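Local coordinates for protein putative tryptophan halogenase (Xanthomonas campestris pv. campestris, PDB 6Y1W) that acts as a flavin-dependent halogenase, probably using reduced FAD, oxygen and halide to halogenate an aromatic substrate, at residues R267-A271 with G272-R276; L125-A129 with R130-R134; W116-F120 with Q121-L125; V392-H395 with Y396-D400; H460-A463 with D464-G467. All blocks are in the same frame, centred on the assembly; numbering follows the deposited sequence.

Overall arrangement
Interaction 1 is the turn of a beta hairpin and interaction 4 the end of helix 371-397. Both are mostly buried, and they touch where the W273 ring packs against the hydroxyl of Y396. The other three gather at one edge of the chain. Interactions 2 and 3 are the two ends of helix 120-129 and share L125, while interaction 5, a partly buried loop leading to helix 468-486, packs against both. Interaction 2 is a surface helix end with salt bridges to D464 and D468. Interaction 3 is buried and aromatic and holds a sulfonate. Interactions 3 and 5 also reach the second subunit.

Interaction 1 (R267-A271 with G272-R276); sequences RADRA and GWMWR. With BUD ((2S,3S)-butane-2,3-diol), chain I; BUD ((2S,3S)-butane-2,3-diol), chain J.
D269 and G272 close the turn of the beta hairpin formed by strands 263-268 and 272-278. D269 N donates a nearly straight bond to G272 O at 2.8 Å. Along the two strands, R267 and M274 form an antiparallel hydrogen-bonded pair, with R267 N to M274 O and M274 N to R267 O both at 2.8 Å. A268 and W273 make the non-hydrogen-bonded pair between these and the turn.

The D269 side chain leaves the hairpin with CG anti to the backbone N (chi1 -158°). Its CB lies 3.9 Å from G272 O and also touches hydroxyl O2 of the butanediol of chain I. At the end of the side chain the carboxylate divides between two diols. OD1 lies 3.7 Å from C2 of the butanediol of chain J, and it also approaches the methyl CE of M274. OD2 accepts a bond from O2 of the chain I diol at 2.7 Å, and R270 N donates a hydrogen bond to OD2 from above the carboxylate plane. That same diol oxygen takes a bond from A271 N and a weak one from R270 N, so three groups of the turn converge on it.

On the face carrying R267 and M274, the two side chains cross obliquely and R267 runs on to a salt bridge with E95. On the other face, the indole NH of W273 bonds to E344; the W273 side chain lies about 8 Å from that of E347, a predicted tryptophan-binding residue. Inside the turn, G272 N is buried without a partner, whereas D269 O is taken by W407 NE1.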
# COMPACT_ATOMS: atom_id res chain seq x y z
N ARG A 267 -18.78 25.00 -2.57
CA ARG A 267 -20.01 25.45 -1.91
C ARG A 267 -21.19 24.77 -2.58
O ARG A 267 -21.54 25.12 -3.72
CB ARG A 267 -20.14 26.96 -2.00
CG ARG A 267 -21.48 27.45 -1.34
CD ARG A 267 -21.57 28.99 -1.47
NE ARG A 267 -20.67 29.58 -0.48
CZ ARG A 267 -20.46 30.89 -0.37
NH1 ARG A 267 -21.07 31.73 -1.22
NH2 ARG A 267 -19.65 31.35 0.57
N ALA A 268 -21.84 23.84 -1.86
CA ALA A 268 -22.98 23.14 -2.43
C ALA A 268 -24.20 24.06 -2.52
O ALA A 268 -24.38 24.97 -1.72
CB ALA A 268 -23.34 21.93 -1.57
N ASP A 269 -25.02 23.81 -3.55
CA ASP A 269 -26.25 24.57 -3.75
C ASP A 269 -27.40 23.56 -3.91
O ASP A 269 -27.35 22.48 -3.30
CB ASP A 269 -26.13 25.49 -4.97
CG ASP A 269 -27.12 26.65 -4.92
OD1 ASP A 269 -26.89 27.58 -4.11
OD2 ASP A 269 -28.13 26.59 -5.66
N ARG A 270 -28.42 23.88 -4.69
CA ARG A 270 -29.62 23.02 -4.76
C ARG A 270 -29.41 21.78 -5.61
O ARG A 270 -30.01 20.73 -5.33
CB ARG A 270 -30.81 23.80 -5.34
CG ARG A 270 -31.27 24.96 -4.49
CD ARG A 270 -32.34 25.75 -5.30
NE ARG A 270 -33.41 24.87 -5.78
CZ ARG A 270 -34.42 24.43 -5.01
NH1 ARG A 270 -34.52 24.78 -3.73
NH2 ARG A 270 -35.32 23.63 -5.55
N ALA A 271 -28.62 21.89 -6.69
CA ALA A 271 -28.47 20.80 -7.66
C ALA A 271 -27.05 20.80 -8.24
O ALA A 271 -26.81 20.43 -9.40
CB ALA A 271 -29.51 20.91 -8.79
N GLY A 272 -26.09 21.14 -7.38
CA GLY A 272 -24.70 21.19 -7.80
C GLY A 272 -23.90 21.93 -6.76
O GLY A 272 -24.32 22.06 -5.61
N TRP A 273 -22.73 22.42 -7.18
CA TRP A 273 -21.85 23.08 -6.24
C TRP A 273 -20.95 24.04 -6.99
O TRP A 273 -20.79 23.95 -8.21
CB TRP A 273 -21.03 22.05 -5.44
CG TRP A 273 -20.04 21.27 -6.26
CD1 TRP A 273 -20.30 20.15 -6.97
CD2 TRP A 273 -18.65 21.55 -6.43
NE1 TRP A 273 -19.16 19.72 -7.64
CE2 TRP A 273 -18.13 20.56 -7.30
CE3 TRP A 273 -17.79 22.55 -5.95
CZ2 TRP A 273 -16.78 20.54 -7.68
CZ3 TRP A 273 -16.46 22.53 -6.33
CH2 TRP A 273 -15.96 21.53 -7.18
N MET A 274 -20.33 24.97 -6.24
CA MET A 274 -19.52 26.02 -6.86
C MET A 274 -18.10 25.96 -6.33
O MET A 274 -17.89 25.80 -5.13
CB MET A 274 -20.11 27.41 -6.55
CG MET A 274 -21.38 27.73 -7.35
SD MET A 274 -22.21 29.12 -6.51
CE MET A 274 -23.08 28.38 -5.12
N TRP A 275 -17.11 26.13 -7.22
CA TRP A 275 -15.75 26.30 -6.75
C TRP A 275 -15.34 27.77 -6.72
O TRP A 275 -15.82 28.60 -7.51
CB TRP A 275 -14.73 25.55 -7.62
CG TRP A 275 -14.40 26.11 -9.00
CD1 TRP A 275 -13.50 27.13 -9.31
CD2 TRP A 275 -14.87 25.60 -10.25
NE1 TRP A 275 -13.43 27.29 -10.69
CE2 TRP A 275 -14.28 26.38 -11.28
CE3 TRP A 275 -15.78 24.58 -10.61
CZ2 TRP A 275 -14.52 26.14 -12.63
CZ3 TRP A 275 -16.03 24.36 -11.95
CH2 TRP A 275 -15.42 25.15 -12.95
N ARG A 276 -14.40 28.07 -5.83
CA ARG A 276 -13.74 29.38 -5.78
C ARG A 276 -12.28 29.12 -5.48
O ARG A 276 -11.96 28.46 -4.49
CB ARG A 276 -14.39 30.27 -4.70
CG ARG A 276 -13.94 31.72 -4.85
CD ARG A 276 -14.80 32.70 -4.03
NE ARG A 276 -14.35 34.09 -4.26
CZ ARG A 276 -13.38 34.69 -3.57
NH1 ARG A 276 -12.76 34.04 -2.60
NH2 ARG A 276 -13.03 35.96 -3.85
C1 BUD I . -29.42 26.01 -10.76
O1 BUD I . -30.27 25.69 -8.58
C2 BUD I . -29.39 25.14 -9.52
O2 BUD I . -27.97 24.70 -7.65
C3 BUD I . -27.97 25.17 -8.96
C4 BUD I . -27.08 24.24 -9.78
C1 BUD J . -29.00 28.39 0.20
O1 BUD J . -29.93 27.47 -1.87
C2 BUD J . -28.83 27.45 -0.99
O2 BUD J . -28.86 25.19 -1.60
C3 BUD J . -28.73 26.02 -0.49
C4 BUD J . -27.37 25.75 0.14

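Interaction 2 (L125-A129 with R130-R134); sequences LKAHA and RGVAR
R130, G131 and V132 bond back to the carbonyls of K126, H128 and A127 as helix 120-129 ends. Among these backbone bonds, R130 N donates to K126 O at 2.9 Å, in helical fashion. V132 N then turns back to A127 O at 2.8 Å, and G131 N reaches H128 O at 3.1 Å from well above the carbonyl plane.

Apolar contacts accompany these bonds. The methyl of A127 meets V132 CG2 at 3.8 Å and is as close to A133 CB. That second methyl also rests against backbone, 3.5 Å from H128 N. V132 CG2 stands between its own backbone N and carbonyl carbon, which brings this branch rather than CG1 against A127.

The polar chains K126 and R130 run side by side, pointing the same way, and touch through carbon, K126 CE to R130 CG at 4.2 Å. Their charged atoms are not in contact, with K126 NZ 5.4 Å from R130 NE; K126 NZ is bridged to D464 and R130 NE to D468.

With the positive phi of G131, the paired return bonds and the contact of A127 with V132 across them, this is a Schellman motif, a characteristic C-terminal end of an alpha-helix.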
# COMPACT_ATOMS: atom_id res chain seq x y z
N LEU A 125 -13.34 10.71 19.68
CA LEU A 125 -14.72 10.25 19.87
C LEU A 125 -15.03 10.01 21.35
O LEU A 125 -16.10 10.39 21.84
CB LEU A 125 -14.96 8.98 19.05
CG LEU A 125 -15.13 9.23 17.54
CD1 LEU A 125 -14.91 7.96 16.70
CD2 LEU A 125 -16.48 9.92 17.21
N LYS A 126 -14.11 9.36 22.06
CA LYS A 126 -14.29 9.17 23.50
C LYS A 126 -14.37 10.53 24.17
O LYS A 126 -15.24 10.77 25.02
CB LYS A 126 -13.14 8.35 24.06
CG LYS A 126 -13.03 8.31 25.58
CD LYS A 126 -13.90 7.27 26.18
CE LYS A 126 -13.59 7.16 27.66
NZ LYS A 126 -14.58 6.18 28.14
N ALA A 127 -13.47 11.44 23.78
CA ALA A 127 -13.47 12.76 24.40
C ALA A 127 -14.77 13.49 24.12
O ALA A 127 -15.28 14.20 24.99
CB ALA A 127 -12.28 13.59 23.92
N HIS A 128 -15.29 13.36 22.91
CA HIS A 128 -16.58 13.95 22.59
C HIS A 128 -17.70 13.35 23.45
O HIS A 128 -18.56 14.08 23.97
CB HIS A 128 -16.86 13.75 21.10
CG HIS A 128 -18.00 14.56 20.57
ND1 HIS A 128 -18.83 14.10 19.57
CD2 HIS A 128 -18.43 15.80 20.89
CE1 HIS A 128 -19.74 15.03 19.31
NE2 HIS A 128 -19.51 16.07 20.09
N ALA A 129 -17.70 12.03 23.63
CA ALA A 129 -18.72 11.42 24.50
C ALA A 129 -18.60 11.91 25.93
O ALA A 129 -19.61 11.99 26.64
CB ALA A 129 -18.63 9.89 24.45
N ARG A 130 -17.38 12.24 26.38
CA ARG A 130 -17.15 12.75 27.73
C ARG A 130 -17.22 14.27 27.82
O ARG A 130 -16.99 14.81 28.90
CB ARG A 130 -15.78 12.28 28.26
CG ARG A 130 -15.62 10.74 28.34
CD ARG A 130 -16.62 10.12 29.32
NE ARG A 130 -16.35 10.59 30.67
CZ ARG A 130 -16.98 10.19 31.78
NH1 ARG A 130 -17.96 9.28 31.73
NH2 ARG A 130 -16.61 10.72 32.94
N GLY A 131 -17.54 14.95 26.72
CA GLY A 131 -17.65 16.40 26.74
C GLY A 131 -16.34 17.14 26.94
O GLY A 131 -16.35 18.28 27.40
N VAL A 132 -15.20 16.54 26.57
CA VAL A 132 -13.93 17.23 26.70
C VAL A 132 -13.22 17.37 25.34
O VAL A 132 -12.03 17.58 25.31
CB VAL A 132 -13.01 16.57 27.75
CG1 VAL A 132 -13.69 16.55 29.13
CG2 VAL A 132 -12.60 15.12 27.37
N ALA A 133 -13.97 17.34 24.23
CA ALA A 133 -13.40 17.51 22.89
C ALA A 133 -13.81 18.86 22.31
O ALA A 133 -14.97 19.27 22.43
CB ALA A 133 -13.90 16.41 21.93
N ARG A 134 -12.86 19.54 21.66
CA ARG A 134 -13.15 20.67 20.80
C ARG A 134 -13.48 20.17 19.40
O ARG A 134 -13.47 18.96 19.15
CB ARG A 134 -11.98 21.63 20.79
CG ARG A 134 -11.67 22.08 22.21
CD ARG A 134 -10.59 23.05 22.24
NE ARG A 134 -10.75 24.04 21.19
CZ ARG A 134 -10.76 25.35 21.40
NH1 ARG A 134 -10.64 25.81 22.65
NH2 ARG A 134 -10.91 26.19 20.39

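Interaction 3 (W116-F120 with Q121-L125); sequences WSAGF and QHFWL. With MES (2-(N-morpholino)-ethanesulfonic acid), chain G.
The N-terminal turn of helix 120-129 joins G119 to H122 and F120 to W124, and a MES molecule, probably from the crystallisation liquor, is bound against it. H122 N donates to G119 O at 3.0 Å from above the carbonyl plane. The next carbonyl, F120 O, receives W124 N at the same length and in its plane.

Three residues of this turn hold the MES sulfonate, and V432 N also bonds to the MES. G119 N donates almost straight to O1S (3.0 Å), H122 NE2 points at O2S with an N-H...O angle of 172°, and Q121 NE2 reaches O3S at 3.1 Å. Q121 gets there by a folded chain: CG sits between the backbone N and carbonyl carbon (chi1 77°) and chi2 bends it back, which lays OE1 3.2 Å from G119 C. The second partner of Q121 NE2 is G430 O. Beside the sulfonate, A118 CB approaches the H122 ring at CD2. The G119 NH, just ahead of the helix, and the positive end of the helix dipole would probably favour the anion.

Other contacts involve the aromatic rings. A118 O lies in the plane of the F123 ring, at its edge, 3.7 Å from CE2. The ring of F120 meets the W124 side chain through CE2, 3.9 Å from W124 CB.

Outside the turn, F120 packs on F474, L475 and I478 of helix 468-486, while the W124 ring stacks with H128. The preceding loop faces the second subunit, where W116 O accepts a bond from Q363 of that subunit.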
# COMPACT_ATOMS: atom_id res chain seq x y z
N TRP A 116 -0.51 3.19 18.09
CA TRP A 116 -0.31 2.09 17.13
C TRP A 116 -1.53 1.20 17.00
O TRP A 116 -1.74 0.61 15.94
CB TRP A 116 0.93 1.26 17.49
CG TRP A 116 0.90 0.42 18.75
CD1 TRP A 116 1.55 0.69 19.92
CD2 TRP A 116 0.27 -0.87 18.95
NE1 TRP A 116 1.34 -0.31 20.83
CE2 TRP A 116 0.55 -1.27 20.27
CE3 TRP A 116 -0.51 -1.71 18.14
CZ2 TRP A 116 0.09 -2.46 20.80
CZ3 TRP A 116 -0.99 -2.90 18.69
CH2 TRP A 116 -0.67 -3.26 20.00
N SER A 117 -2.35 1.11 18.05
CA SER A 117 -3.55 0.29 18.01
C SER A 117 -4.78 1.03 17.50
O SER A 117 -5.78 0.38 17.20
CB SER A 117 -3.85 -0.27 19.40
OG SER A 117 -4.33 0.75 20.28
N ALA A 118 -4.75 2.38 17.41
CA ALA A 118 -5.99 3.10 17.13
C ALA A 118 -5.70 4.52 16.67
O ALA A 118 -4.91 5.23 17.32
CB ALA A 118 -6.87 3.18 18.38
N GLY A 119 -6.37 4.94 15.60
CA GLY A 119 -6.15 6.29 15.11
C GLY A 119 -6.70 7.33 16.07
O GLY A 119 -7.53 7.05 16.93
N PHE A 120 -6.22 8.58 15.87
CA PHE A 120 -6.58 9.68 16.78
C PHE A 120 -8.09 9.82 16.97
O PHE A 120 -8.55 10.22 18.05
CB PHE A 120 -6.04 11.01 16.22
CG PHE A 120 -6.53 12.22 17.01
CD1 PHE A 120 -6.06 12.40 18.29
CD2 PHE A 120 -7.40 13.16 16.44
CE1 PHE A 120 -6.47 13.52 19.06
CE2 PHE A 120 -7.84 14.27 17.21
CZ PHE A 120 -7.37 14.43 18.53
N GLN A 121 -8.87 9.57 15.92
CA GLN A 121 -10.30 9.82 16.00
C GLN A 121 -10.97 9.01 17.09
O GLN A 121 -12.03 9.42 17.58
CB GLN A 121 -10.98 9.59 14.65
CG GLN A 121 -11.22 8.12 14.26
CD GLN A 121 -10.01 7.45 13.63
OE1 GLN A 121 -8.86 7.90 13.78
NE2 GLN A 121 -10.24 6.27 13.02
N HIS A 122 -10.39 7.85 17.48
CA HIS A 122 -11.00 7.07 18.57
C HIS A 122 -10.86 7.79 19.90
O HIS A 122 -11.82 7.82 20.68
CB HIS A 122 -10.37 5.67 18.62
CG HIS A 122 -10.68 4.89 17.39
ND1 HIS A 122 -11.92 4.33 17.18
CD2 HIS A 122 -9.96 4.66 16.26
CE1 HIS A 122 -11.95 3.76 15.99
NE2 HIS A 122 -10.77 3.95 15.41
N PHE A 123 -9.71 8.43 20.14
CA PHE A 123 -9.56 9.24 21.34
C PHE A 123 -10.45 10.47 21.27
O PHE A 123 -11.07 10.85 22.27
CB PHE A 123 -8.09 9.62 21.53
CG PHE A 123 -7.21 8.41 21.65
CD1 PHE A 123 -7.06 7.78 22.87
CD2 PHE A 123 -6.63 7.85 20.52
CE1 PHE A 123 -6.31 6.62 22.99
CE2 PHE A 123 -5.87 6.70 20.61
CZ PHE A 123 -5.70 6.07 21.84
N TRP A 124 -10.56 11.07 20.09
CA TRP A 124 -11.44 12.24 19.96
C TRP A 124 -12.89 11.86 20.21
O TRP A 124 -13.61 12.60 20.89
CB TRP A 124 -11.26 12.89 18.59
CG TRP A 124 -12.07 14.13 18.46
CD1 TRP A 124 -11.67 15.40 18.78
CD2 TRP A 124 -13.41 14.25 17.96
NE1 TRP A 124 -12.68 16.30 18.52
CE2 TRP A 124 -13.76 15.62 18.04
CE3 TRP A 124 -14.35 13.34 17.49
CZ2 TRP A 124 -15.01 16.10 17.63
CZ3 TRP A 124 -15.59 13.82 17.10
CH2 TRP A 124 -15.92 15.18 17.18
N LEU A 125 -13.34 10.71 19.68
CA LEU A 125 -14.72 10.25 19.87
C LEU A 125 -15.03 10.01 21.35
O LEU A 125 -16.10 10.39 21.84
CB LEU A 125 -14.96 8.98 19.05
CG LEU A 125 -15.13 9.23 17.54
CD1 LEU A 125 -14.91 7.96 16.70
CD2 LEU A 125 -16.48 9.92 17.21
O1 MES G . -3.33 3.43 13.99
C2 MES G . -3.29 4.00 12.67
C3 MES G . -3.81 3.05 11.59
N4 MES G . -5.06 2.52 12.12
C5 MES G . -5.10 1.85 13.42
C6 MES G . -3.72 2.05 14.04
C7 MES G . -6.29 2.77 11.37
C8 MES G . -7.45 2.03 12.05
S MES G . -8.29 3.17 12.96
O1S MES G . -8.12 2.85 14.39
O2S MES G . -9.71 3.11 12.57
O3S MES G . -7.71 4.51 12.69

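Interaction 4 (V392-H395 with Y396-D400); sequences VILH and YHATD
L394 holds CG anti to its backbone N (chi1 169°), and a chi2 of 64° then turns CD1 onward along helix 371-397, to 3.7 Å from A398 CB. Y396 takes the other course: CG is anti to the carbonyl carbon (chi1 -75°), which sets ring atom CD2 3.7 Å from V392 O, one turn back.

The backbone closes the last turn. H397 N donates to I393 O at 2.9 Å, nearly in line with the carbonyl bond, and H397 CB approaches the same oxygen. A398 N bonds to L394 O at 3.0 Å, and a weak second bond comes to that carbonyl from H397 N. A398 is already the first residue outside helical geometry, so its NH completes the helix as the chain leaves.

One side chain of this turn leads to the predicted substrate site: H395 NE2 is hydrogen-bonded to E347, a predicted tryptophan-binding residue. Separately, Y396 OH is hydrogen-bonded to E344. Elsewhere, L394 packs on W445, V448 and M449 of helix 442-451, A398 and H397 rest on M423 of helix 417-429, and Y396 is covered by F406, W407 and C410 of helix 405-412.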
# COMPACT_ATOMS: atom_id res chain seq x y z
N VAL A 392 -15.54 10.55 -4.36
CA VAL A 392 -16.39 11.58 -4.93
C VAL A 392 -17.85 11.26 -4.64
O VAL A 392 -18.62 12.13 -4.21
CB VAL A 392 -16.10 11.72 -6.43
CG1 VAL A 392 -17.13 12.65 -7.14
CG2 VAL A 392 -14.64 12.21 -6.64
N ILE A 393 -18.23 9.98 -4.81
CA ILE A 393 -19.61 9.58 -4.50
C ILE A 393 -19.94 9.84 -3.04
O ILE A 393 -21.05 10.30 -2.71
CB ILE A 393 -19.81 8.10 -4.84
CG1 ILE A 393 -19.72 7.89 -6.35
CG2 ILE A 393 -21.22 7.65 -4.41
CD1 ILE A 393 -19.60 6.42 -6.76
N LEU A 394 -18.97 9.58 -2.15
CA LEU A 394 -19.18 9.84 -0.74
C LEU A 394 -19.67 11.26 -0.47
O LEU A 394 -20.56 11.48 0.37
CB LEU A 394 -17.86 9.58 -0.01
CG LEU A 394 -17.81 10.04 1.43
CD1 LEU A 394 -18.82 9.30 2.34
CD2 LEU A 394 -16.40 9.84 1.96
N HIS A 395 -19.12 12.25 -1.19
CA HIS A 395 -19.52 13.64 -0.94
C HIS A 395 -21.01 13.87 -1.19
O HIS A 395 -21.62 14.69 -0.50
CB HIS A 395 -18.68 14.57 -1.81
CG HIS A 395 -17.38 14.97 -1.19
ND1 HIS A 395 -17.32 15.66 0.01
CD2 HIS A 395 -16.09 14.78 -1.58
CE1 HIS A 395 -16.05 15.89 0.32
NE2 HIS A 395 -15.28 15.37 -0.63
N TYR A 396 -21.58 13.19 -2.18
CA TYR A 396 -22.99 13.37 -2.52
C TYR A 396 -23.89 12.49 -1.67
O TYR A 396 -25.02 12.90 -1.36
CB TYR A 396 -23.24 13.06 -4.00
CG TYR A 396 -22.74 14.16 -4.90
CD1 TYR A 396 -23.47 15.32 -5.07
CD2 TYR A 396 -21.53 14.04 -5.60
CE1 TYR A 396 -23.05 16.34 -5.91
CE2 TYR A 396 -21.09 15.08 -6.44
CZ TYR A 396 -21.87 16.21 -6.59
OH TYR A 396 -21.50 17.24 -7.41
N HIS A 397 -23.43 11.29 -1.30
CA HIS A 397 -24.29 10.32 -0.62
C HIS A 397 -24.38 10.56 0.87
O HIS A 397 -25.43 10.30 1.47
CB HIS A 397 -23.78 8.89 -0.87
CG HIS A 397 -24.75 7.81 -0.46
ND1 HIS A 397 -26.01 7.72 -1.00
CD2 HIS A 397 -24.61 6.76 0.39
CE1 HIS A 397 -26.62 6.64 -0.50
NE2 HIS A 397 -25.80 6.05 0.35
N ALA A 398 -23.29 11.01 1.50
CA ALA A 398 -23.28 11.27 2.94
C ALA A 398 -23.81 12.68 3.17
O ALA A 398 -23.07 13.66 3.13
CB ALA A 398 -21.88 11.08 3.51
N THR A 399 -25.13 12.81 3.37
CA THR A 399 -25.68 14.15 3.55
C THR A 399 -26.96 14.03 4.36
O THR A 399 -27.66 13.02 4.27
CB THR A 399 -25.99 14.87 2.21
OG1 THR A 399 -26.51 16.17 2.52
CG2 THR A 399 -27.02 14.09 1.36
N ASP A 400 -27.22 15.06 5.17
CA ASP A 400 -28.51 15.22 5.84
C ASP A 400 -29.55 15.91 4.96
O ASP A 400 -30.74 15.95 5.33
CB ASP A 400 -28.38 16.04 7.13
CG ASP A 400 -27.52 15.36 8.19
OD1 ASP A 400 -27.28 14.13 8.12
OD2 ASP A 400 -27.10 16.09 9.10

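Interaction 5 (H460-A463 with D464-G467); sequences HPVA and DLMG
P461 and D464 meet in one of three overlapping turns across the two segments, in which each NH reaches the carbonyl three residues back; a bond of the same kind, A463 N to H460 O, precedes them. D464 N donates to P461 O at 2.8 Å. The bonds from L465 N to V462 O and from M466 N to A463 O are longer, both 3.2 Å. All three donors stand above the plane of the carbonyl they meet, by 56-62°, as fits bonds spanning only three residues.

Side chains sit close on the same carbonyls. D464 CB lies 3.4 Å from P461 O, and its OD2 comes 3.6 Å from P461 CA. L465 CB lies 3.4 Å from V462 O. V462 holds CG2 anti to its backbone N, the branch that meets L465 CD1 at 4.0 Å.

Behind this shell, the ring of H460 receives V462 N at the start of the turns. Its ND1 accepts that NH at 3.0 Å within the ring plane, and its NE2 is hydrogen-bonded to L362 O of the second subunit. The D464 carboxylate has several partners: K126 and H459 at OD1, and Q367 of the second subunit at OD2.

G467 then takes the N-cap position of helix 468-486, where M466 touches L471 and F474. V462, A463 and M466 pack on F123 of helix 120-129, while P461 and L465 reach P366 and Q42 of the second subunit, so these turns lie between that helix and the dimer partner.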
# COMPACT_ATOMS: atom_id res chain seq x y z
N HIS A 460 -12.78 2.74 19.42
CA HIS A 460 -11.85 1.70 19.86
C HIS A 460 -11.79 1.68 21.39
O HIS A 460 -11.60 2.73 22.01
CB HIS A 460 -10.46 1.96 19.27
CG HIS A 460 -9.53 0.80 19.35
ND1 HIS A 460 -9.14 0.24 20.54
CD2 HIS A 460 -8.89 0.10 18.37
CE1 HIS A 460 -8.30 -0.75 20.32
NE2 HIS A 460 -8.13 -0.86 19.01
N PRO A 461 -11.96 0.52 22.02
CA PRO A 461 -11.92 0.48 23.50
C PRO A 461 -10.59 0.88 24.13
O PRO A 461 -10.55 1.13 25.34
CB PRO A 461 -12.29 -0.98 23.83
CG PRO A 461 -12.04 -1.74 22.58
CD PRO A 461 -12.23 -0.80 21.42
N VAL A 462 -9.49 0.99 23.38
CA VAL A 462 -8.27 1.43 24.03
C VAL A 462 -8.45 2.85 24.59
O VAL A 462 -7.83 3.21 25.59
CB VAL A 462 -7.07 1.36 23.07
CG1 VAL A 462 -7.12 2.51 22.07
CG2 VAL A 462 -5.76 1.40 23.85
N ALA A 463 -9.34 3.64 23.99
CA ALA A 463 -9.55 4.98 24.52
C ALA A 463 -10.30 4.93 25.85
O ALA A 463 -10.24 5.89 26.63
CB ALA A 463 -10.29 5.82 23.49
N ASP A 464 -10.96 3.82 26.16
CA ASP A 464 -11.68 3.78 27.43
C ASP A 464 -10.73 3.62 28.61
O ASP A 464 -11.17 3.71 29.77
CB ASP A 464 -12.72 2.66 27.44
CG ASP A 464 -13.85 2.88 26.46
OD1 ASP A 464 -14.37 4.02 26.36
OD2 ASP A 464 -14.23 1.92 25.79
N LEU A 465 -9.44 3.40 28.35
CA LEU A 465 -8.45 3.33 29.40
C LEU A 465 -8.17 4.70 29.99
O LEU A 465 -7.61 4.79 31.09
CB LEU A 465 -7.14 2.74 28.87
CG LEU A 465 -7.13 1.22 28.56
CD1 LEU A 465 -5.84 0.86 27.85
CD2 LEU A 465 -7.28 0.42 29.82
N MET A 466 -8.46 5.78 29.27
CA MET A 466 -8.13 7.12 29.75
C MET A 466 -9.27 7.75 30.52
O MET A 466 -10.39 7.87 30.01
CB MET A 466 -7.72 8.00 28.58
CG MET A 466 -6.46 7.48 27.92
SD MET A 466 -6.22 8.38 26.41
CE MET A 466 -5.24 9.69 27.01
N GLY A 467 -8.95 8.24 31.70
CA GLY A 467 -9.90 9.08 32.41
C GLY A 467 -10.00 10.46 31.77
O GLY A 467 -9.24 10.83 30.88